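Local coordinates for protein formate dehydrogenase subunit beta (Desulfovibrio gigas, PDB 1H0H) that transfers electrons through three [4Fe-4S] clusters as the beta subunit of a formate dehydrogenase that reversibly oxidises formate to carbon dioxide, at residues S1-A13 / T158-M172. Residues are numbered along the deposited sequence; the frame is centred on the assembly and turned at random.
Sequences SKGFFVDTTRCTA and TGAMNFGDLSEMEAM. With SF4 (iron/sulfur cluster), chain L.
Phe163 drives its edge into the face of Phe4: CD1 of Phe163 stands over the ring centre, 3.8 Å from Phe4 CZ, with the planes at 73° in a T-shaped stack. Both project from an antiparallel pairing of strands 2-7 and 161-163. On the same sheet face Met161, its chain bent at chi2 and chi3, lays SD against Val6 CG1 (3.7 Å) and sets CE against Phe4 CD2, while its CG lies against a cluster sulfide. Lys2 sets CB and CG against CE1 and CZ of the Phe163 ring and ends in a salt bridge, NZ to Asp165 OD1 at 3.1 Å.

The other face carries Phe5 and Asn162. After the corner at Gly164, helix 166-172 runs nearly parallel to strand 2-7 over this face (axes 21° apart); Met169 packs CG on C and O of Gly3, which has no side chain to intervene, and Met172 SD meets the edge of Phe5 in a Met-aromatic contact. Asn162 ND2 bridges Phe5 O (3.1 Å) and Gly159 O.

At the cluster end, Arg10, bent at chi3 (68°), brings NE almost straight onto Thr158 O (2.6 Å), and its NH1 forms a salt bridge with an acidic side chain of the other subunit; Thr158 OG1 returns a bond to Arg10 O (2.7 Å). The Ala160 methyl sits in the hollow of the turn, against Asp7 O and Cys11 N; Cys11 SG binds cluster iron at 2.2 Å.

The pairing is consistent with a 4Fe-4S ferredoxin-type domain: 161-163 is the sheet's outermost strand within this chain, 197-201 flanks 2-7, and helix 151-155 packs on Phe4, Met161 and Phe163.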
loop_
_atom_site.group_PDB
_atom_site.type_symbol
_atom_site.label_atom_id
_atom_site.label_comp_id
_atom_site.label_asym_id
_atom_site.label_seq_id
_atom_site.Cartn_x
_atom_site.Cartn_y
_atom_site.Cartn_z
ATOM N N SER B 1 40.253 14.217 -5.567
ATOM C CA SER B 1 39.966 13.077 -4.659
ATOM C C SER B 1 38.546 13.215 -4.114
ATOM O O SER B 1 38.006 14.333 -4.001
ATOM C CB SER B 1 40.973 13.016 -3.530
ATOM O OG SER B 1 40.939 14.198 -2.736
ATOM N N LYS B 2 37.971 12.073 -3.755
ATOM C CA LYS B 2 36.580 11.978 -3.379
ATOM C C LYS B 2 36.301 11.893 -1.892
ATOM O O LYS B 2 37.189 11.670 -1.083
ATOM C CB LYS B 2 35.925 10.779 -4.090
ATOM C CG LYS B 2 36.129 10.803 -5.593
ATOM C CD LYS B 2 35.405 11.973 -6.261
ATOM C CE LYS B 2 35.352 11.717 -7.768
ATOM N NZ LYS B 2 34.864 12.876 -8.559
ATOM N N GLY B 3 35.032 12.108 -1.560
ATOM C CA GLY B 3 34.573 12.030 -0.197
ATOM C C GLY B 3 33.091 11.740 -0.141
ATOM O O GLY B 3 32.415 11.688 -1.171
ATOM N N PHE B 4 32.603 11.568 1.078
ATOM C CA PHE B 4 31.210 11.299 1.360
ATOM C C PHE B 4 30.838 12.178 2.530
ATOM O O PHE B 4 31.664 12.462 3.418
ATOM C CB PHE B 4 31.011 9.856 1.881
ATOM C CG PHE B 4 31.262 8.738 0.881
ATOM C CD1 PHE B 4 32.544 8.417 0.473
ATOM C CD2 PHE B 4 30.196 7.936 0.425
ATOM C CE1 PHE B 4 32.765 7.331 -0.423
ATOM C CE2 PHE B 4 30.409 6.868 -0.455
ATOM C CZ PHE B 4 31.711 6.568 -0.886
ATOM N N PHE B 5 29.586 12.600 2.559
ATOM C CA PHE B 5 29.044 13.205 3.751
ATOM C C PHE B 5 27.832 12.342 4.121
ATOM O O PHE B 5 26.910 12.206 3.331
ATOM C CB PHE B 5 28.613 14.653 3.549
ATOM C CG PHE B 5 27.786 15.194 4.693
ATOM C CD1 PHE B 5 28.195 15.012 6.007
ATOM C CD2 PHE B 5 26.584 15.839 4.458
ATOM C CE1 PHE B 5 27.433 15.506 7.083
ATOM C CE2 PHE B 5 25.811 16.321 5.520
ATOM C CZ PHE B 5 26.253 16.153 6.839
ATOM N N VAL B 6 27.858 11.744 5.306
ATOM C CA VAL B 6 26.728 10.942 5.764
ATOM C C VAL B 6 25.992 11.687 6.878
ATOM O O VAL B 6 26.511 11.862 7.982
ATOM C CB VAL B 6 27.199 9.571 6.273
ATOM C CG1 VAL B 6 26.004 8.678 6.578
ATOM C CG2 VAL B 6 28.162 8.900 5.261
ATOM N N ASP B 7 24.786 12.154 6.584
ATOM C CA ASP B 7 24.024 12.899 7.565
ATOM C C ASP B 7 23.085 11.927 8.260
ATOM O O ASP B 7 22.005 11.659 7.739
ATOM C CB ASP B 7 23.246 14.014 6.863
ATOM C CG ASP B 7 22.474 14.883 7.811
ATOM O OD1 ASP B 7 22.437 14.585 9.022
ATOM O OD2 ASP B 7 21.856 15.895 7.424
ATOM N N THR B 8 23.495 11.379 9.412
ATOM C CA THR B 8 22.649 10.412 10.131
ATOM C C THR B 8 21.316 11.005 10.563
ATOM O O THR B 8 20.346 10.267 10.794
ATOM C CB THR B 8 23.360 9.804 11.365
ATOM O OG1 THR B 8 23.574 10.828 12.348
ATOM C CG2 THR B 8 24.756 9.282 11.011
ATOM N N THR B 9 21.217 12.326 10.628
ATOM C CA THR B 9 19.947 12.893 11.055
ATOM C C THR B 9 18.865 12.708 9.983
ATOM O O THR B 9 17.698 12.930 10.252
ATOM C CB THR B 9 20.038 14.387 11.442
ATOM O OG1 THR B 9 20.223 15.211 10.266
ATOM C CG2 THR B 9 21.238 14.658 12.331
ATOM N N ARG B 10 19.264 12.339 8.769
ATOM C CA ARG B 10 18.281 12.108 7.713
ATOM C C ARG B 10 18.037 10.626 7.403
ATOM O O ARG B 10 17.185 10.313 6.572
ATOM C CB ARG B 10 18.679 12.825 6.417
ATOM C CG ARG B 10 18.857 14.322 6.552
ATOM C CD ARG B 10 19.191 14.994 5.246
ATOM N NE ARG B 10 18.080 14.958 4.304
ATOM C CZ ARG B 10 17.210 15.954 4.191
ATOM N NH1 ARG B 10 17.357 17.011 4.981
ATOM N NH2 ARG B 10 16.202 15.903 3.302
ATOM N N CYS B 11 18.755 9.722 8.055
ATOM C CA CYS B 11 18.628 8.283 7.766
ATOM C C CYS B 11 17.385 7.677 8.412
ATOM O O CYS B 11 17.124 7.871 9.593
ATOM C CB CYS B 11 19.900 7.554 8.251
ATOM S SG CYS B 11 19.905 5.747 8.128
ATOM N N THR B 12 16.616 6.928 7.645
ATOM C CA THR B 12 15.434 6.287 8.190
ATOM C C THR B 12 15.682 4.806 8.437
ATOM O O THR B 12 14.758 4.077 8.781
ATOM C CB THR B 12 14.257 6.454 7.237
ATOM O OG1 THR B 12 14.679 6.060 5.926
ATOM C CG2 THR B 12 13.860 7.919 7.117
ATOM N N ALA B 13 16.925 4.376 8.254
ATOM C CA ALA B 13 17.278 2.974 8.404
ATOM C C ALA B 13 16.426 2.100 7.458
ATOM O O ALA B 13 16.015 0.984 7.800
ATOM C CB ALA B 13 17.171 2.534 9.876
ATOM N N THR B 158 16.761 9.622 1.350
ATOM C CA THR B 158 16.590 10.886 2.098
ATOM C C THR B 158 17.717 11.875 2.016
ATOM O O THR B 158 17.694 12.888 2.696
ATOM C CB THR B 158 16.444 10.568 3.547
ATOM O OG1 THR B 158 17.574 9.774 3.933
ATOM C CG2 THR B 158 15.247 9.630 3.753
ATOM N N GLY B 159 18.715 11.580 1.212
ATOM C CA GLY B 159 19.835 12.484 1.121
ATOM C C GLY B 159 20.746 12.321 2.318
ATOM O O GLY B 159 21.564 13.188 2.576
ATOM N N ALA B 160 20.578 11.248 3.082
ATOM C CA ALA B 160 21.519 10.989 4.174
ATOM C C ALA B 160 22.914 10.715 3.586
ATOM O O ALA B 160 23.934 11.182 4.112
ATOM C CB ALA B 160 21.057 9.837 5.004
ATOM N N MET B 161 22.961 9.954 2.499
ATOM C CA MET B 161 24.239 9.636 1.846
ATOM C C MET B 161 24.498 10.652 0.763
ATOM O O MET B 161 23.612 10.948 -0.033
ATOM C CB MET B 161 24.228 8.239 1.205
ATOM C CG MET B 161 24.134 7.064 2.162
ATOM S SD MET B 161 25.549 6.958 3.287
ATOM C CE MET B 161 26.961 6.742 2.091
ATOM N N ASN B 162 25.719 11.182 0.731
ATOM C CA ASN B 162 26.135 12.119 -0.306
ATOM C C ASN B 162 27.548 11.782 -0.709
ATOM O O ASN B 162 28.332 11.361 0.122
ATOM C CB ASN B 162 26.096 13.544 0.223
ATOM C CG ASN B 162 24.736 13.920 0.747
ATOM O OD1 ASN B 162 23.933 14.474 0.008
ATOM N ND2 ASN B 162 24.462 13.619 2.023
ATOM N N PHE B 163 27.886 12.024 -1.967
ATOM C CA PHE B 163 29.206 11.719 -2.500
ATOM C C PHE B 163 29.664 12.797 -3.459
ATOM O O PHE B 163 28.854 13.387 -4.200
ATOM C CB PHE B 163 29.172 10.375 -3.238
ATOM C CG PHE B 163 30.439 10.047 -3.987
ATOM C CD1 PHE B 163 31.478 9.377 -3.365
ATOM C CD2 PHE B 163 30.583 10.383 -5.326
ATOM C CE1 PHE B 163 32.642 9.062 -4.052
ATOM C CE2 PHE B 163 31.742 10.069 -6.011
ATOM C CZ PHE B 163 32.766 9.401 -5.378
ATOM N N GLY B 164 30.962 13.078 -3.457
ATOM C CA GLY B 164 31.517 14.021 -4.415
ATOM C C GLY B 164 33.000 14.275 -4.173
ATOM O O GLY B 164 33.698 13.465 -3.593
ATOM N N ASP B 165 33.500 15.405 -4.656
ATOM C CA ASP B 165 34.881 15.774 -4.378
ATOM C C ASP B 165 34.973 16.027 -2.886
ATOM O O ASP B 165 34.027 16.520 -2.271
ATOM C CB ASP B 165 35.285 16.994 -5.180
ATOM C CG ASP B 165 35.315 16.706 -6.652
ATOM O OD1 ASP B 165 35.500 15.523 -7.014
ATOM O OD2 ASP B 165 35.151 17.580 -7.521
ATOM N N LEU B 166 36.103 15.664 -2.309
ATOM C CA LEU B 166 36.307 15.799 -0.875
ATOM C C LEU B 166 36.001 17.179 -0.308
ATOM O O LEU B 166 35.288 17.300 0.685
ATOM C CB LEU B 166 37.742 15.410 -0.497
ATOM C CG LEU B 166 37.989 15.378 1.011
ATOM C CD1 LEU B 166 37.028 14.379 1.694
ATOM C CD2 LEU B 166 39.443 15.019 1.314
ATOM N N SER B 167 36.561 18.207 -0.922
ATOM C CA SER B 167 36.324 19.581 -0.492
ATOM C C SER B 167 34.828 19.901 -0.388
ATOM O O SER B 167 34.379 20.472 0.602
ATOM C CB SER B 167 36.986 20.560 -1.459
ATOM O OG SER B 167 38.400 20.487 -1.386
ATOM N N GLU B 168 34.061 19.539 -1.415
ATOM C CA GLU B 168 32.617 19.821 -1.442
ATOM C C GLU B 168 31.897 19.117 -0.307
ATOM O O GLU B 168 30.996 19.687 0.314
ATOM C CB GLU B 168 32.005 19.382 -2.770
ATOM C CG GLU B 168 32.265 20.368 -3.889
ATOM C CD GLU B 168 32.114 19.762 -5.276
ATOM O OE1 GLU B 168 31.333 18.767 -5.419
ATOM O OE2 GLU B 168 32.799 20.284 -6.208
ATOM N N MET B 169 32.313 17.882 -0.042
ATOM C CA MET B 169 31.734 17.076 1.032
ATOM C C MET B 169 32.117 17.628 2.413
ATOM O O MET B 169 31.288 17.671 3.339
ATOM C CB MET B 169 32.176 15.635 0.879
ATOM C CG MET B 169 31.553 14.928 -0.325
ATOM S SD MET B 169 29.712 14.942 -0.344
ATOM C CE MET B 169 29.438 16.203 -1.585
ATOM N N GLU B 170 33.370 18.068 2.540
ATOM C CA GLU B 170 33.824 18.723 3.765
ATOM C C GLU B 170 32.995 19.979 4.049
ATOM O O GLU B 170 32.546 20.200 5.184
ATOM C CB GLU B 170 35.307 19.070 3.659
ATOM C CG GLU B 170 36.204 17.841 3.726
ATOM C CD GLU B 170 37.655 18.154 3.404
ATOM O OE1 GLU B 170 37.913 19.160 2.717
ATOM O OE2 GLU B 170 38.532 17.373 3.835
ATOM N N ALA B 171 32.759 20.773 3.008
ATOM C CA ALA B 171 31.982 22.002 3.129
ATOM C C ALA B 171 30.517 21.701 3.464
ATOM O O ALA B 171 29.889 22.389 4.291
ATOM C CB ALA B 171 32.074 22.822 1.848
ATOM N N MET B 172 29.970 20.686 2.801
ATOM C CA MET B 172 28.603 20.267 3.056
ATOM C C MET B 172 28.443 19.841 4.514
ATOM O O MET B 172 27.512 20.263 5.204
ATOM C CB MET B 172 28.237 19.102 2.132
ATOM C CG MET B 172 26.753 18.772 2.131
ATOM S SD MET B 172 26.384 17.325 1.107
ATOM C CE MET B 172 26.353 18.019 -0.453
HETATM FE FE1 SF4 L . 19.973 6.271 3.281
HETATM FE FE2 SF4 L . 21.045 3.840 4.075
HETATM FE FE3 SF4 L . 19.821 5.470 5.933
HETATM FE FE4 SF4 L . 18.283 4.201 3.919
HETATM S S1 SF4 L . 19.436 3.201 5.583
HETATM S S2 SF4 L . 18.131 6.414 4.677
HETATM S S3 SF4 L . 19.851 4.209 2.214
HETATM S S4 SF4 L . 21.777 5.921 4.677
#